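Local coordinates for protein thiol peroxidase (Aquifex aeolicus, PDB 2YZH) that probably reduces hydrogen peroxide and organic hydroperoxides to water and alcohols with thioredoxin as electron donor, protecting the cell against oxidative stress, at residues Leu37-Val42 with Phe111-Met116; Ala135-Asp140 with Ala146-Val151; Glu72-Met77 with Asn165-Leu170. One frame throughout, in Å; residues are numbered along the deposited sequence.

Interactions 1 and 2 involve the two outermost strands of the chain's central mixed sheet: strand 39-42 in interaction 1 and strand 145-150 in interaction 2. Their centres are 18 Å apart, on opposite sides of the chain's centre, and they do not touch. Interaction 3 is 13 Å from interaction 2, centre to centre, and joins it directly, because helix 160-170 packs on the hairpin: Ile138 CG2 lies 3.4 Å from Leu170 CD1. Helix 61-73 carries Cys63, the predicted peroxidatic cysteine, near its start, and interaction 3 involves the turn that follows its other end. In interaction 2, the side chain of Ala135 is about 11 Å from that of Cys63.

Interaction 1 of 3, residues Leu37-Val42 with Phe111-Met116; sequences LQEKIV and FRYRDM
Glu39 and Arg112 form the salt bridge between these segments, bringing edge strand 39-42 to the loop that follows strand 106-109. Arg112 NH1 donates to Glu39 OE2 at 2.9 Å. The acceptor lies close to the guanidinium plane, whereas the donor meets OE2 on its anti side and somewhat out of the carboxylate plane, the two groups being turned 43° apart. Glu39 reaches across with an extended chain. Arg112 leaves its backbone with CG anti to N (chi1 -174°), then bends at chi3 (-76°), which presents NH1 to the carboxylate.

Two waters supplement the ion pair. Water 1 accepts from Arg112 NH1 at 2.9 Å and donates to Leu37 O, so NH1 serves two acceptors. Water 2 donates to Glu39 OE1 at 2.7 Å and is hydrogen-bonded to Tyr113 OH at 2.6 Å; that hydroxyl is also bonded to Lys129 of the second subunit.

Apolar contacts hold the arginine stem. Arg112 CG sits 3.6 Å above the centre of the Tyr113 ring, and Arg112 CB 4.0 Å above that of Phe111. With an alanine here, Glu39 would probably lose its charged mate and the Tyr113 ring the methylene over its face.

Arg112 NH2 binds the carbonyl oxygens of Ala127 and Lys129 of the second subunit, against whose Leu128 the arginine also packs. The arrangement is that of a subunit interface beside the edge of a thioredoxin-fold sheet, with one guanidinium serving both an edge strand of its own chain and the neighbouring subunit.

Interaction 2 of 3, residues Ala135-Asp140 with Ala146-Val151; sequences AVFIID and AYVQLV
Ile138 fills the hollow beside the Tyr147 ring. Its CD1 lies 3.5 Å from Tyr147 CD2, and its CG1 also touches that ring atom. With CG1 anti to the carbonyl carbon (chi1 -62°), the ethyl arm is directed at the tyrosine and meets its ring obliquely. Further along this face, Val136 CG1 reaches Tyr147 CE2 at 4.3 Å, and Val136 stands beside Gln149. Gln149 NE2 donates to Tyr147 OH at 2.9 Å, while Glu162 and Asn159 bind the hydroxyl and Gln149 OE1 respectively.

The backbones form an antiparallel beta hairpin, the last two strands of the thioredoxin-fold sheet, with axes 4.7 Å apart and directions 179° apart. Val136 N donates to Gln149 O at 2.8 Å and Gln149 N to Val136 O at 2.9 Å; Ile138 N donates to Tyr147 O. Near the turn, Ala146 and Tyr147 both face Ile138 in a classic beta bulge: Ile138 O takes Ala146 N at 2.8 Å and, weakly, Tyr147 N.

On the reverse face the bumps are Phe137, Val148 and Leu150, with Ala135 as the low spot. Phe137 and Val148 are a non-hydrogen-bonded pair, and Val148 CG1 approaches the ring atom Phe137 CD1 to 3.8 Å. Ala135 accepts Leu150 CD1 against its CB. Met3 covers Phe137 and Leu150, and Tyr119 meets the Phe137 ring edge-to-face. Helix 160-170 lies across the Val136-Ile138 face, with Val163, Lys166 and Leu170 touching it.

Interaction 3 of 3, residues Glu72-Met77 with Asn165-Leu170; sequences EIMAGM and NKVKEL
Met77, with Met74 beside it, meets Val167 in a small apolar contact between the turn that follows helix 61-73 and the C-terminal helix 160-170. No hydrogen bond crosses it, the buried surface totals 148 Å², and the nearest CA atoms, those of Met77 and Lys168, are 9.2 Å apart; the long methionine and lysine side chains therefore bridge the gap.

Val167 CG1 is the shared target. Met77 SD touches it at 3.7 Å, and Met74 CE approaches it more loosely, at 4.3 Å. Met77 runs out from its backbone in an extended chain and bends at the sulfur (chi3 -69°), carrying CE off toward Lys168, whose NZ lies 3.8 Å from that methyl. These two chains cross at about a right angle, the lysine bending at its last torsion (chi4 -58°).

Both methionines are corners of one turn, a type II turn from Met74 to Met77, closed by Met77 N to Met74 O at 3.1 Å, with Gly76 at the third position taking a positive phi (70°). Ile73, at the end of helix 61-73, touches Tyr160 and Val164 of the C-terminal helix.

Beneath the contact lies the sheet: Met74 packs on Val80 and Val82, and Val167 on Val80 and Ile138. Two helices packed together on one face of a central sheet, one of them the C-terminal helix, are the arrangement of the thioredoxin fold that peroxiredoxins share.

Interaction 1 of 3, residues Leu37-Val42 with Phe111-Met116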
loop_
_atom_site.group_PDB
_atom_site.type_symbol
_atom_site.label_atom_id
_atom_site.label_comp_id
_atom_site.label_asym_id
_atom_site.label_seq_id
_atom_site.Cartn_x
_atom_site.Cartn_y
_atom_site.Cartn_z
ATOM N N LEU D 37 -15.054 -5.879 -13.249
ATOM C CA LEU D 37 -14.143 -4.765 -12.994
ATOM C C LEU D 37 -14.824 -3.489 -12.506
ATOM O O LEU D 37 -14.230 -2.414 -12.533
ATOM C CB LEU D 37 -13.289 -4.453 -14.230
ATOM C CG LEU D 37 -12.324 -5.552 -14.702
ATOM C CD1 LEU D 37 -11.447 -5.016 -15.824
ATOM C CD2 LEU D 37 -11.455 -6.022 -13.546
ATOM N N GLN D 38 -16.074 -3.605 -12.074
ATOM C CA GLN D 38 -16.787 -2.450 -11.543
ATOM C C GLN D 38 -16.495 -2.419 -10.048
ATOM O O GLN D 38 -16.144 -3.446 -9.466
ATOM C CB GLN D 38 -18.290 -2.589 -11.777
ATOM C CG GLN D 38 -18.698 -2.457 -13.235
ATOM C CD GLN D 38 -18.406 -1.078 -13.791
ATOM O OE1 GLN D 38 -18.853 -0.068 -13.244
ATOM N NE2 GLN D 38 -17.655 -1.025 -14.887
ATOM N N GLU D 39 -16.619 -1.252 -9.425
ATOM C CA GLU D 39 -16.363 -1.164 -7.995
ATOM C C GLU D 39 -17.660 -1.190 -7.204
ATOM O O GLU D 39 -18.665 -0.596 -7.600
ATOM C CB GLU D 39 -15.569 0.102 -7.659
ATOM C CG GLU D 39 -14.213 0.160 -8.343
ATOM C CD GLU D 39 -13.324 1.261 -7.802
ATOM O OE1 GLU D 39 -13.862 2.299 -7.354
ATOM O OE2 GLU D 39 -12.087 1.093 -7.835
ATOM N N LYS D 40 -17.630 -1.902 -6.086
ATOM C CA LYS D 40 -18.787 -2.023 -5.217
ATOM C C LYS D 40 -18.342 -1.626 -3.822
ATOM O O LYS D 40 -17.189 -1.846 -3.453
ATOM C CB LYS D 40 -19.284 -3.473 -5.196
ATOM C CG LYS D 40 -20.373 -3.747 -4.170
ATOM C CD LYS D 40 -20.767 -5.220 -4.140
ATOM C CE LYS D 40 -21.843 -5.474 -3.091
ATOM N NZ LYS D 40 -22.169 -6.917 -2.959
ATOM N N ILE D 41 -19.251 -1.032 -3.059
ATOM C CA ILE D 41 -18.944 -0.641 -1.693
ATOM C C ILE D 41 -19.635 -1.612 -0.742
ATOM O O ILE D 41 -20.842 -1.814 -0.839
ATOM C CB ILE D 41 -19.477 0.770 -1.363
ATOM C CG1 ILE D 41 -18.929 1.795 -2.363
ATOM C CG2 ILE D 41 -19.130 1.122 0.083
ATOM C CD1 ILE D 41 -17.430 1.795 -2.488
ATOM N N VAL D 42 -18.872 -2.228 0.157
ATOM C CA VAL D 42 -19.460 -3.122 1.148
ATOM C C VAL D 42 -19.209 -2.449 2.491
ATOM O O VAL D 42 -18.241 -1.700 2.639
ATOM C CB VAL D 42 -18.826 -4.532 1.135
ATOM C CG1 VAL D 42 -19.051 -5.184 -0.222
ATOM C CG2 VAL D 42 -17.352 -4.458 1.465
ATOM N N PHE D 111 -7.991 -6.283 -3.886
ATOM C CA PHE D 111 -6.626 -6.024 -4.327
ATOM C C PHE D 111 -6.271 -4.554 -4.499
ATOM O O PHE D 111 -5.135 -4.157 -4.260
ATOM C CB PHE D 111 -6.350 -6.748 -5.660
ATOM C CG PHE D 111 -6.629 -5.904 -6.889
ATOM C CD1 PHE D 111 -5.612 -5.155 -7.481
ATOM C CD2 PHE D 111 -7.911 -5.836 -7.429
ATOM C CE1 PHE D 111 -5.865 -4.349 -8.596
ATOM C CE2 PHE D 111 -8.179 -5.033 -8.546
ATOM C CZ PHE D 111 -7.155 -4.288 -9.130
ATOM N N ARG D 112 -7.242 -3.743 -4.899
ATOM C CA ARG D 112 -6.945 -2.350 -5.181
ATOM C C ARG D 112 -6.631 -1.444 -4.007
ATOM O O ARG D 112 -5.665 -0.684 -4.062
ATOM C CB ARG D 112 -8.074 -1.753 -6.028
ATOM C CG ARG D 112 -7.819 -0.338 -6.519
ATOM C CD ARG D 112 -8.819 0.016 -7.615
ATOM N NE ARG D 112 -8.462 -0.623 -8.881
ATOM C CZ ARG D 112 -9.318 -0.839 -9.876
ATOM N NH1 ARG D 112 -10.589 -0.472 -9.752
ATOM N NH2 ARG D 112 -8.902 -1.411 -10.999
ATOM N N TYR D 113 -7.417 -1.535 -2.942
ATOM C CA TYR D 113 -7.213 -0.671 -1.788
ATOM C C TYR D 113 -6.943 -1.427 -0.494
ATOM O O TYR D 113 -6.545 -0.830 0.508
ATOM C CB TYR D 113 -8.440 0.214 -1.606
ATOM C CG TYR D 113 -8.721 1.115 -2.785
ATOM C CD1 TYR D 113 -7.857 2.162 -3.109
ATOM C CD2 TYR D 113 -9.863 0.935 -3.566
ATOM C CE1 TYR D 113 -8.131 3.017 -4.187
ATOM C CE2 TYR D 113 -10.142 1.779 -4.639
ATOM C CZ TYR D 113 -9.275 2.814 -4.942
ATOM O OH TYR D 113 -9.560 3.648 -5.999
ATOM N N ARG D 114 -7.159 -2.737 -0.526
ATOM C CA ARG D 114 -6.962 -3.584 0.646
ATOM C C ARG D 114 -7.679 -2.968 1.838
ATOM O O ARG D 114 -7.126 -2.863 2.940
ATOM C CB ARG D 114 -5.470 -3.758 0.955
ATOM C CG ARG D 114 -5.189 -4.944 1.877
ATOM C CD ARG D 114 -3.696 -5.257 1.984
ATOM N NE ARG D 114 -2.966 -4.227 2.719
ATOM C CZ ARG D 114 -1.656 -4.266 2.950
ATOM N NH1 ARG D 114 -0.935 -5.285 2.497
ATOM N NH2 ARG D 114 -1.069 -3.299 3.642
ATOM N N ASP D 115 -8.925 -2.562 1.614
ATOM C CA ASP D 115 -9.722 -1.950 2.670
ATOM C C ASP D 115 -10.100 -2.923 3.777
ATOM O O ASP D 115 -10.422 -2.496 4.880
ATOM C CB ASP D 115 -11.004 -1.331 2.099
ATOM C CG ASP D 115 -10.770 0.051 1.510
ATOM O OD1 ASP D 115 -9.980 0.816 2.101
ATOM O OD2 ASP D 115 -11.387 0.376 0.475
ATOM N N MET D 116 -10.066 -4.226 3.503
ATOM C CA MET D 116 -10.442 -5.171 4.543
ATOM C C MET D 116 -9.470 -5.160 5.721
ATOM O O MET D 116 -9.718 -5.803 6.739
ATOM C CB MET D 116 -10.609 -6.583 3.969
ATOM C CG MET D 116 -11.801 -6.699 3.011
ATOM S SD MET D 116 -13.343 -5.951 3.662
ATOM C CE MET D 116 -13.831 -7.147 4.927
HETATM O O HOH W 1 -11.935 -1.468 -12.069
HETATM O O HOH W 2 -12.098 4.094 -6.322
#

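Interaction 2 of 3, residues Ala135-Asp140 with Ala146-Val151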
loop_
_atom_site.group_PDB
_atom_site.type_symbol
_atom_site.label_atom_id
_atom_site.label_comp_id
_atom_site.label_asym_id
_atom_site.label_seq_id
_atom_site.Cartn_x
_atom_site.Cartn_y
_atom_site.Cartn_z
ATOM N N ALA D 135 -13.036 -15.163 7.767
ATOM C CA ALA D 135 -13.953 -14.593 8.739
ATOM C C ALA D 135 -15.306 -14.273 8.126
ATOM O O ALA D 135 -15.471 -14.292 6.903
ATOM C CB ALA D 135 -13.354 -13.328 9.334
ATOM N N VAL D 136 -16.268 -13.983 8.992
ATOM C CA VAL D 136 -17.611 -13.627 8.569
ATOM C C VAL D 136 -18.112 -12.475 9.413
ATOM O O VAL D 136 -17.974 -12.481 10.633
ATOM C CB VAL D 136 -18.598 -14.800 8.722
ATOM C CG1 VAL D 136 -19.998 -14.350 8.289
ATOM C CG2 VAL D 136 -18.143 -15.970 7.878
ATOM N N PHE D 137 -18.687 -11.479 8.747
ATOM C CA PHE D 137 -19.230 -10.312 9.417
ATOM C C PHE D 137 -20.652 -10.140 8.931
ATOM O O PHE D 137 -20.943 -10.397 7.770
ATOM C CB PHE D 137 -18.448 -9.049 9.034
ATOM C CG PHE D 137 -17.005 -9.092 9.419
ATOM C CD1 PHE D 137 -16.608 -8.764 10.708
ATOM C CD2 PHE D 137 -16.044 -9.507 8.501
ATOM C CE1 PHE D 137 -15.268 -8.854 11.087
ATOM C CE2 PHE D 137 -14.707 -9.602 8.870
ATOM C CZ PHE D 137 -14.321 -9.274 10.167
ATOM N N ILE D 138 -21.535 -9.725 9.825
ATOM C CA ILE D 138 -22.909 -9.453 9.438
ATOM C C ILE D 138 -23.154 -8.031 9.904
ATOM O O ILE D 138 -22.956 -7.710 11.077
ATOM C CB ILE D 138 -23.910 -10.412 10.100
ATOM C CG1 ILE D 138 -23.613 -11.848 9.665
ATOM C CG2 ILE D 138 -25.325 -10.044 9.674
ATOM C CD1 ILE D 138 -24.518 -12.883 10.314
ATOM N N ILE D 139 -23.548 -7.177 8.968
ATOM C CA ILE D 139 -23.793 -5.770 9.252
ATOM C C ILE D 139 -25.290 -5.487 9.214
ATOM O O ILE D 139 -25.970 -5.892 8.270
ATOM C CB ILE D 139 -23.091 -4.880 8.196
ATOM C CG1 ILE D 139 -21.643 -5.353 7.994
ATOM C CG2 ILE D 139 -23.151 -3.422 8.612
ATOM C CD1 ILE D 139 -20.827 -5.481 9.272
ATOM N N ASP D 140 -25.805 -4.797 10.230
ATOM C CA ASP D 140 -27.232 -4.479 10.255
ATOM C C ASP D 140 -27.535 -3.251 9.404
ATOM O O ASP D 140 -26.622 -2.599 8.887
ATOM C CB ASP D 140 -27.731 -4.266 11.694
ATOM C CG ASP D 140 -27.041 -3.109 12.403
ATOM O OD1 ASP D 140 -26.663 -2.120 11.739
ATOM O OD2 ASP D 140 -26.901 -3.181 13.643
ATOM N N ALA D 146 -23.085 -6.474 13.588
ATOM C CA ALA D 146 -24.037 -7.165 14.445
ATOM C C ALA D 146 -23.582 -8.568 14.806
ATOM O O ALA D 146 -24.136 -9.189 15.712
ATOM C CB ALA D 146 -25.397 -7.220 13.757
ATOM N N TYR D 147 -22.567 -9.059 14.102
ATOM C CA TYR D 147 -22.058 -10.405 14.328
ATOM C C TYR D 147 -20.663 -10.565 13.739
ATOM O O TYR D 147 -20.338 -9.953 12.721
ATOM C CB TYR D 147 -23.003 -11.413 13.664
ATOM C CG TYR D 147 -22.483 -12.831 13.589
ATOM C CD1 TYR D 147 -22.739 -13.745 14.612
ATOM C CD2 TYR D 147 -21.751 -13.264 12.485
ATOM C CE1 TYR D 147 -22.280 -15.061 14.530
ATOM C CE2 TYR D 147 -21.285 -14.569 12.396
ATOM C CZ TYR D 147 -21.556 -15.464 13.423
ATOM O OH TYR D 147 -21.105 -16.759 13.325
ATOM N N VAL D 148 -19.841 -11.392 14.380
ATOM C CA VAL D 148 -18.492 -11.654 13.893
ATOM C C VAL D 148 -18.081 -13.094 14.165
ATOM O O VAL D 148 -18.427 -13.669 15.201
ATOM C CB VAL D 148 -17.425 -10.741 14.563
ATOM C CG1 VAL D 148 -17.741 -9.277 14.311
ATOM C CG2 VAL D 148 -17.360 -11.027 16.053
ATOM N N GLN D 149 -17.363 -13.681 13.216
ATOM C CA GLN D 149 -16.843 -15.025 13.378
ATOM C C GLN D 149 -15.480 -15.100 12.710
ATOM O O GLN D 149 -15.354 -14.904 11.503
ATOM C CB GLN D 149 -17.759 -16.093 12.767
ATOM C CG GLN D 149 -17.118 -17.484 12.854
ATOM C CD GLN D 149 -17.901 -18.585 12.157
ATOM O OE1 GLN D 149 -17.347 -19.638 11.844
ATOM N NE2 GLN D 149 -19.189 -18.353 11.918
ATOM N N LEU D 150 -14.455 -15.351 13.512
ATOM C CA LEU D 150 -13.109 -15.486 12.991
ATOM C C LEU D 150 -12.752 -16.953 13.151
ATOM O O LEU D 150 -12.625 -17.434 14.276
ATOM C CB LEU D 150 -12.120 -14.634 13.789
ATOM C CG LEU D 150 -10.656 -14.811 13.371
ATOM C CD1 LEU D 150 -10.471 -14.297 11.943
ATOM C CD2 LEU D 150 -9.744 -14.055 14.321
ATOM N N VAL D 151 -12.609 -17.662 12.036
ATOM C CA VAL D 151 -12.252 -19.080 12.082
ATOM C C VAL D 151 -10.861 -19.150 12.713
ATOM O O VAL D 151 -9.921 -18.520 12.233
ATOM C CB VAL D 151 -12.252 -19.692 10.663
ATOM C CG1 VAL D 151 -12.040 -21.207 10.737
ATOM C CG2 VAL D 151 -13.579 -19.380 9.972
#

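Interaction 3 of 3, residues Glu72-Met77 with Asn165-Leu170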
loop_
_atom_site.group_PDB
_atom_site.type_symbol
_atom_site.label_atom_id
_atom_site.label_comp_id
_atom_site.label_asym_id
_atom_site.label_seq_id
_atom_site.Cartn_x
_atom_site.Cartn_y
_atom_site.Cartn_z
ATOM N N GLU D 72 -25.220 -21.882 -1.650
ATOM C CA GLU D 72 -26.354 -22.792 -1.508
ATOM C C GLU D 72 -27.357 -22.366 -0.442
ATOM O O GLU D 72 -28.547 -22.221 -0.722
ATOM C CB GLU D 72 -25.860 -24.195 -1.160
ATOM C CG GLU D 72 -25.197 -24.943 -2.293
ATOM C CD GLU D 72 -24.537 -26.223 -1.818
ATOM O OE1 GLU D 72 -25.184 -26.982 -1.062
ATOM O OE2 GLU D 72 -23.374 -26.474 -2.204
ATOM N N ILE D 73 -26.871 -22.173 0.782
ATOM C CA ILE D 73 -27.726 -21.809 1.908
ATOM C C ILE D 73 -28.338 -20.412 1.891
ATOM O O ILE D 73 -29.295 -20.147 2.622
ATOM C CB ILE D 73 -26.984 -22.002 3.249
ATOM C CG1 ILE D 73 -25.724 -21.136 3.285
ATOM C CG2 ILE D 73 -26.622 -23.471 3.434
ATOM C CD1 ILE D 73 -24.909 -21.301 4.556
ATOM N N MET D 74 -27.795 -19.517 1.072
ATOM C CA MET D 74 -28.335 -18.161 0.990
ATOM C C MET D 74 -29.246 -18.031 -0.230
ATOM O O MET D 74 -29.806 -16.967 -0.484
ATOM C CB MET D 74 -27.204 -17.132 0.886
ATOM C CG MET D 74 -26.233 -17.108 2.057
ATOM S SD MET D 74 -27.005 -16.783 3.650
ATOM C CE MET D 74 -27.265 -15.023 3.580
ATOM N N ALA D 75 -29.391 -19.120 -0.979
ATOM C CA ALA D 75 -30.219 -19.127 -2.184
ATOM C C ALA D 75 -31.632 -18.584 -1.969
ATOM O O ALA D 75 -32.366 -19.056 -1.104
ATOM C CB ALA D 75 -30.294 -20.541 -2.752
ATOM N N GLY D 76 -31.995 -17.580 -2.764
ATOM C CA GLY D 76 -33.324 -16.994 -2.686
ATOM C C GLY D 76 -33.685 -16.167 -1.465
ATOM O O GLY D 76 -34.814 -15.684 -1.370
ATOM N N MET D 77 -32.754 -15.979 -0.536
ATOM C CA MET D 77 -33.061 -15.211 0.668
ATOM C C MET D 77 -33.291 -13.728 0.375
ATOM O O MET D 77 -32.491 -13.089 -0.302
ATOM C CB MET D 77 -31.936 -15.371 1.695
ATOM C CG MET D 77 -32.352 -15.019 3.113
ATOM S SD MET D 77 -31.082 -15.415 4.332
ATOM C CE MET D 77 -31.110 -17.205 4.281
ATOM N N ASN D 165 -28.566 -18.527 10.824
ATOM C CA ASN D 165 -29.533 -18.224 11.873
ATOM C C ASN D 165 -29.511 -16.754 12.273
ATOM O O ASN D 165 -30.559 -16.151 12.496
ATOM C CB ASN D 165 -29.276 -19.094 13.104
ATOM C CG ASN D 165 -29.329 -20.577 12.789
ATOM O OD1 ASN D 165 -30.199 -21.033 12.045
ATOM N ND2 ASN D 165 -28.403 -21.339 13.362
ATOM N N LYS D 166 -28.317 -16.175 12.358
ATOM C CA LYS D 166 -28.193 -14.774 12.728
ATOM C C LYS D 166 -28.835 -13.883 11.666
ATOM O O LYS D 166 -29.575 -12.952 11.989
ATOM C CB LYS D 166 -26.718 -14.399 12.904
ATOM C CG LYS D 166 -26.509 -12.988 13.424
ATOM C CD LYS D 166 -27.119 -12.814 14.804
ATOM C CE LYS D 166 -26.958 -11.391 15.296
ATOM N NZ LYS D 166 -27.498 -11.209 16.679
ATOM N N VAL D 167 -28.547 -14.167 10.400
ATOM C CA VAL D 167 -29.118 -13.392 9.307
ATOM C C VAL D 167 -30.642 -13.383 9.432
ATOM O O VAL D 167 -31.275 -12.332 9.336
ATOM C CB VAL D 167 -28.728 -13.984 7.938
ATOM C CG1 VAL D 167 -29.388 -13.190 6.818
ATOM C CG2 VAL D 167 -27.218 -13.953 7.771
ATOM N N LYS D 168 -31.222 -14.559 9.655
ATOM C CA LYS D 168 -32.671 -14.683 9.797
ATOM C C LYS D 168 -33.172 -13.835 10.956
ATOM O O LYS D 168 -34.194 -13.154 10.847
ATOM C CB LYS D 168 -33.057 -16.144 10.031
ATOM C CG LYS D 168 -32.723 -17.057 8.870
ATOM C CD LYS D 168 -33.164 -18.483 9.144
ATOM C CE LYS D 168 -32.865 -19.378 7.954
ATOM N NZ LYS D 168 -33.542 -18.888 6.719
ATOM N N GLU D 169 -32.440 -13.878 12.063
ATOM C CA GLU D 169 -32.796 -13.117 13.250
ATOM C C GLU D 169 -32.853 -11.626 12.931
ATOM O O GLU D 169 -33.740 -10.914 13.406
ATOM C CB GLU D 169 -31.769 -13.358 14.353
ATOM C CG GLU D 169 -32.122 -12.725 15.684
ATOM C CD GLU D 169 -30.896 -12.474 16.536
ATOM O OE1 GLU D 169 -30.121 -11.554 16.198
ATOM O OE2 GLU D 169 -30.699 -13.198 17.534
ATOM N N LEU D 170 -31.904 -11.156 12.126
ATOM C CA LEU D 170 -31.857 -9.747 11.753
ATOM C C LEU D 170 -32.914 -9.415 10.704
ATOM O O LEU D 170 -33.187 -8.243 10.446
ATOM C CB LEU D 170 -30.466 -9.383 11.226
ATOM C CG LEU D 170 -29.296 -9.576 12.198
ATOM C CD1 LEU D 170 -28.006 -9.107 11.546
ATOM C CD2 LEU D 170 -29.555 -8.796 13.477
#